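NTF2-like Protein (Anabaena variabilis ATCC 29413, PDB 3DMC) is of unknown function but belongs to the SnoaL-like family of the NTF2 superfamily, whose cone-shaped fold often encloses a ligand pocket or active site. Local coordinates at residues 9-14 with 115-120. Sequence-based numbering, arbitrary orientation.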
ATOM      1  N   ASN A   9       9.574 -17.597   7.258  1.00 12.97           N
ATOM      2  CA  ASN A   9      10.261 -17.665   5.966  1.00 10.97           C
ATOM      3  C   ASN A   9       9.733 -16.562   5.082  1.00 11.01           C
ATOM      4  O   ASN A   9      10.449 -15.993   4.255  1.00 13.27           O
ATOM      5  CB  ASN A   9       9.949 -19.001   5.278  1.00 12.06           C
ATOM      6  CG  ASN A   9      10.539 -19.126   3.901  1.00 22.23           C
ATOM      7  OD1 ASN A   9      11.757 -19.300   3.745  1.00 23.84           O
ATOM      8  ND2 ASN A   9       9.665 -19.113   2.874  1.00 22.82           N
ATOM      9  N   THR A  10       8.465 -16.260   5.280  1.00 10.91           N
ATOM     10  CA  THR A  10       7.822 -15.214   4.478  1.00 11.35           C
ATOM     11  C   THR A  10       8.553 -13.873   4.676  1.00  9.83           C
ATOM     12  O   THR A  10       8.936 -13.207   3.721  1.00 10.44           O
ATOM     13  CB  THR A  10       6.289 -15.151   4.751  1.00 10.50           C
ATOM     14  OG1 THR A  10       5.680 -16.368   4.243  1.00 11.25           O
ATOM     15  CG2 THR A  10       5.658 -13.920   4.113  1.00 11.84           C
ATOM     16  N   LEU A  11       8.745 -13.512   5.931  1.00 11.01           N
ATOM     17  CA  LEU A  11       9.451 -12.279   6.277  1.00 11.44           C
ATOM     18  C   LEU A  11      10.895 -12.326   5.804  1.00 10.38           C
ATOM     19  O   LEU A  11      11.406 -11.367   5.217  1.00 11.91           O
ATOM     20  CB  LEU A  11       9.417 -11.991   7.776  1.00 11.87           C
ATOM     21  CG  LEU A  11       8.358 -11.048   8.333  1.00 20.01           C
ATOM     22  CD1 LEU A  11       8.607 -10.857   9.815  1.00 13.93           C
ATOM     23  CD2 LEU A  11       8.409  -9.689   7.597  1.00 16.23           C
ATOM     24  N   LYS A  12      11.559 -13.460   6.056  1.00 13.30           N
ATOM     25  CA  LYS A  12      12.945 -13.612   5.691  1.00 12.30           C
ATOM     26  C   LYS A  12      13.154 -13.393   4.194  1.00 14.11           C
ATOM     27  O   LYS A  12      13.962 -12.571   3.754  1.00 12.36           O
ATOM     28  CB  LYS A  12      13.477 -14.986   6.106  1.00 15.29           C
ATOM     29  CG  LYS A  12      14.975 -15.110   5.888  1.00 21.53           C
ATOM     30  CD  LYS A  12      15.547 -16.292   6.659  1.00 33.25           C
ATOM     31  CE  LYS A  12      17.003 -16.544   6.294  1.00 32.81           C
ATOM     32  NZ  LYS A  12      17.114 -17.005   4.885  1.00 39.78           N
ATOM     33  N   VAL A  13      12.383 -14.134   3.414  1.00 12.56           N
ATOM     34  CA  VAL A  13      12.499 -14.095   1.953  1.00 13.63           C
ATOM     35  C   VAL A  13      12.130 -12.705   1.427  1.00  9.02           C
ATOM     36  O   VAL A  13      12.830 -12.145   0.589  1.00  8.89           O
ATOM     37  CB  VAL A  13      11.656 -15.201   1.279  1.00 12.75           C
ATOM     38  CG1 VAL A  13      11.580 -15.001  -0.241  1.00 12.24           C
ATOM     39  CG2 VAL A  13      12.245 -16.543   1.617  1.00 17.16           C
ATOM     40  N   ALA A  14      11.033 -12.157   1.917  1.00 10.10           N
ATOM     41  CA  ALA A  14      10.599 -10.789   1.478  1.00 10.43           C
ATOM     42  C   ALA A  14      11.696  -9.761   1.766  1.00 11.97           C
ATOM     43  O   ALA A  14      12.002  -8.885   0.926  1.00 10.99           O
ATOM     44  CB  ALA A  14       9.263 -10.354   2.150  1.00 11.80           C
ATOM     45  N   VAL A 115       5.249 -14.399  -1.195  1.00 12.86           N
ATOM     46  CA  VAL A 115       6.360 -15.360  -1.120  1.00 13.56           C
ATOM     47  C   VAL A 115       5.893 -16.784  -1.320  1.00 14.12           C
ATOM     48  O   VAL A 115       4.866 -17.229  -0.779  1.00 11.70           O
ATOM     49  CB  VAL A 115       7.088 -15.255   0.231  1.00 14.18           C
ATOM     50  CG1 VAL A 115       8.153 -16.356   0.394  1.00 11.69           C
ATOM     51  CG2 VAL A 115       7.739 -13.884   0.384  1.00 13.94           C
ATOM     52  N   ARG A 116       6.685 -17.481  -2.117  1.00 13.92           N
ATOM     53  CA  ARG A 116       6.534 -18.920  -2.349  1.00 18.20           C
ATOM     54  C   ARG A 116       7.886 -19.618  -2.228  1.00 15.23           C
ATOM     55  O   ARG A 116       8.745 -19.529  -3.121  1.00 15.64           O
ATOM     56  CB  ARG A 116       5.893 -19.198  -3.704  1.00 18.33           C
ATOM     57  CG  ARG A 116       5.502 -20.674  -3.891  1.00 20.19           C
ATOM     58  CD  ARG A 116       5.295 -21.052  -5.367  1.00 22.06           C
ATOM     59  NE  ARG A 116       4.192 -20.292  -5.926  1.00 16.66           N
ATOM     60  CZ  ARG A 116       4.163 -19.787  -7.153  1.00 15.11           C
ATOM     61  NH1 ARG A 116       5.168 -19.972  -7.985  1.00 20.56           N
ATOM     62  NH2 ARG A 116       3.113 -19.084  -7.533  1.00 17.83           N
ATOM     63  N   GLY A 117       8.057 -20.307  -1.114  1.00 16.21           N
ATOM     64  CA  GLY A 117       9.330 -20.984  -0.829  1.00 17.49           C
ATOM     65  C   GLY A 117      10.430 -19.972  -0.632  1.00 16.60           C
ATOM     66  O   GLY A 117      10.317 -19.064   0.187  1.00 17.51           O
ATOM     67  N   ASP A 118      11.469 -20.114  -1.430  1.00 18.59           N
ATOM     68  CA  ASP A 118      12.660 -19.278  -1.318  1.00 19.33           C
ATOM     69  C   ASP A 118      12.593 -18.165  -2.341  1.00 16.42           C
ATOM     70  O   ASP A 118      13.559 -17.449  -2.577  1.00 17.48           O
ATOM     71  CB  ASP A 118      13.955 -20.096  -1.435  1.00 20.86           C
ATOM     72  CG  ASP A 118      14.115 -20.782  -2.772  1.00 26.98           C
ATOM     73  OD1 ASP A 118      13.088 -21.121  -3.416  1.00 37.99           O
ATOM     74  OD2 ASP A 118      15.274 -20.999  -3.172  1.00 38.89           O
ATOM     75  N   LYS A 119      11.400 -18.011  -2.909  1.00 16.42           N
ATOM     76  CA  LYS A 119      11.151 -16.991  -3.944  1.00 15.44           C
ATOM     77  C   LYS A 119       9.910 -16.107  -3.728  1.00 14.10           C
ATOM     78  O   LYS A 119       9.073 -16.350  -2.861  1.00 13.04           O
ATOM     79  CB  LYS A 119      11.075 -17.651  -5.326  1.00 15.70           C
ATOM     80  CG  LYS A 119      12.423 -18.191  -5.785  1.00 19.40           C
ATOM     81  CD  LYS A 119      12.359 -19.018  -7.030  1.00 27.14           C
ATOM     82  CE  LYS A 119      13.726 -19.626  -7.331  1.00 34.65           C
ATOM     83  NZ  LYS A 119      13.707 -20.461  -8.565  1.00 42.82           N
ATOM     84  N   ILE A 120       9.835 -15.117  -4.610  1.00 13.84           N
ATOM     85  CA  ILE A 120       8.714 -14.139  -4.697  1.00 14.16           C
ATOM     86  C   ILE A 120       7.922 -14.388  -5.967  1.00 12.15           C
ATOM     87  O   ILE A 120       8.498 -14.440  -7.078  1.00 12.14           O
ATOM     88  CB  ILE A 120       9.256 -12.679  -4.676  1.00 12.10           C
ATOM     89  CG1 ILE A 120       9.929 -12.400  -3.317  1.00 16.09           C
ATOM     90  CG2 ILE A 120       8.155 -11.642  -5.033  1.00 14.64           C
ATOM     91  CD1 ILE A 120      10.865 -11.177  -3.315  1.00 15.88           C
TER
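Val115 packs one methyl on Val13 and the other on the helix backbone between Thr10 and Ala14. CG1, which lies beside its own carbonyl carbon, meets CG1 of Val13 at 3.7 Å, the two branched side chains crossing at a slant. CG2 is 3.6 Å from Thr10 O and 4.2 Å from Ala14 CB. That carbonyl is already bonded to Ala14 N within the helix, and the small Ala14 side chain is consistent with the close approach of the strand end. Val13 is wedged over the hairpin turn: its CG2 lies 3.5 Å from Gly117 O, while its CG1 reaches 3.9 Å from Lys119 O and comes near CG1 of Ile120. Valine suits both places because its two methyls let one residue touch two sites at once, as Val13 and Val115 do here.

Asn9, one turn earlier, supplies the polar link. Its chi1 of 176° puts CG opposite the backbone N, and the amide points toward the turn, where ND2 donates to Gly117 O over 2.8 Å with an N-H...O angle of 164°. The acceptor sits almost in the amide plane of Asn9, but the donor approaches from above the carbonyl plane of Gly117. Gly117 belongs to the type II' turn from Arg116 to Lys119, and its positive phi of 66° suits glycine. This turn joins strands 103-116 and 119-127, so the contact ties the start of the helix to a hairpin of the curved sheet, as expected in an NTF2-like fold. Thr10 OG1 bonds instead to Glu87 O, linking the same helical turn to another part of the chain. Buried methyls thus probably provide much of the adhesion, while one nearly straight hydrogen bond at the partly exposed end of the contact probably favours a particular orientation of the turn against the helix.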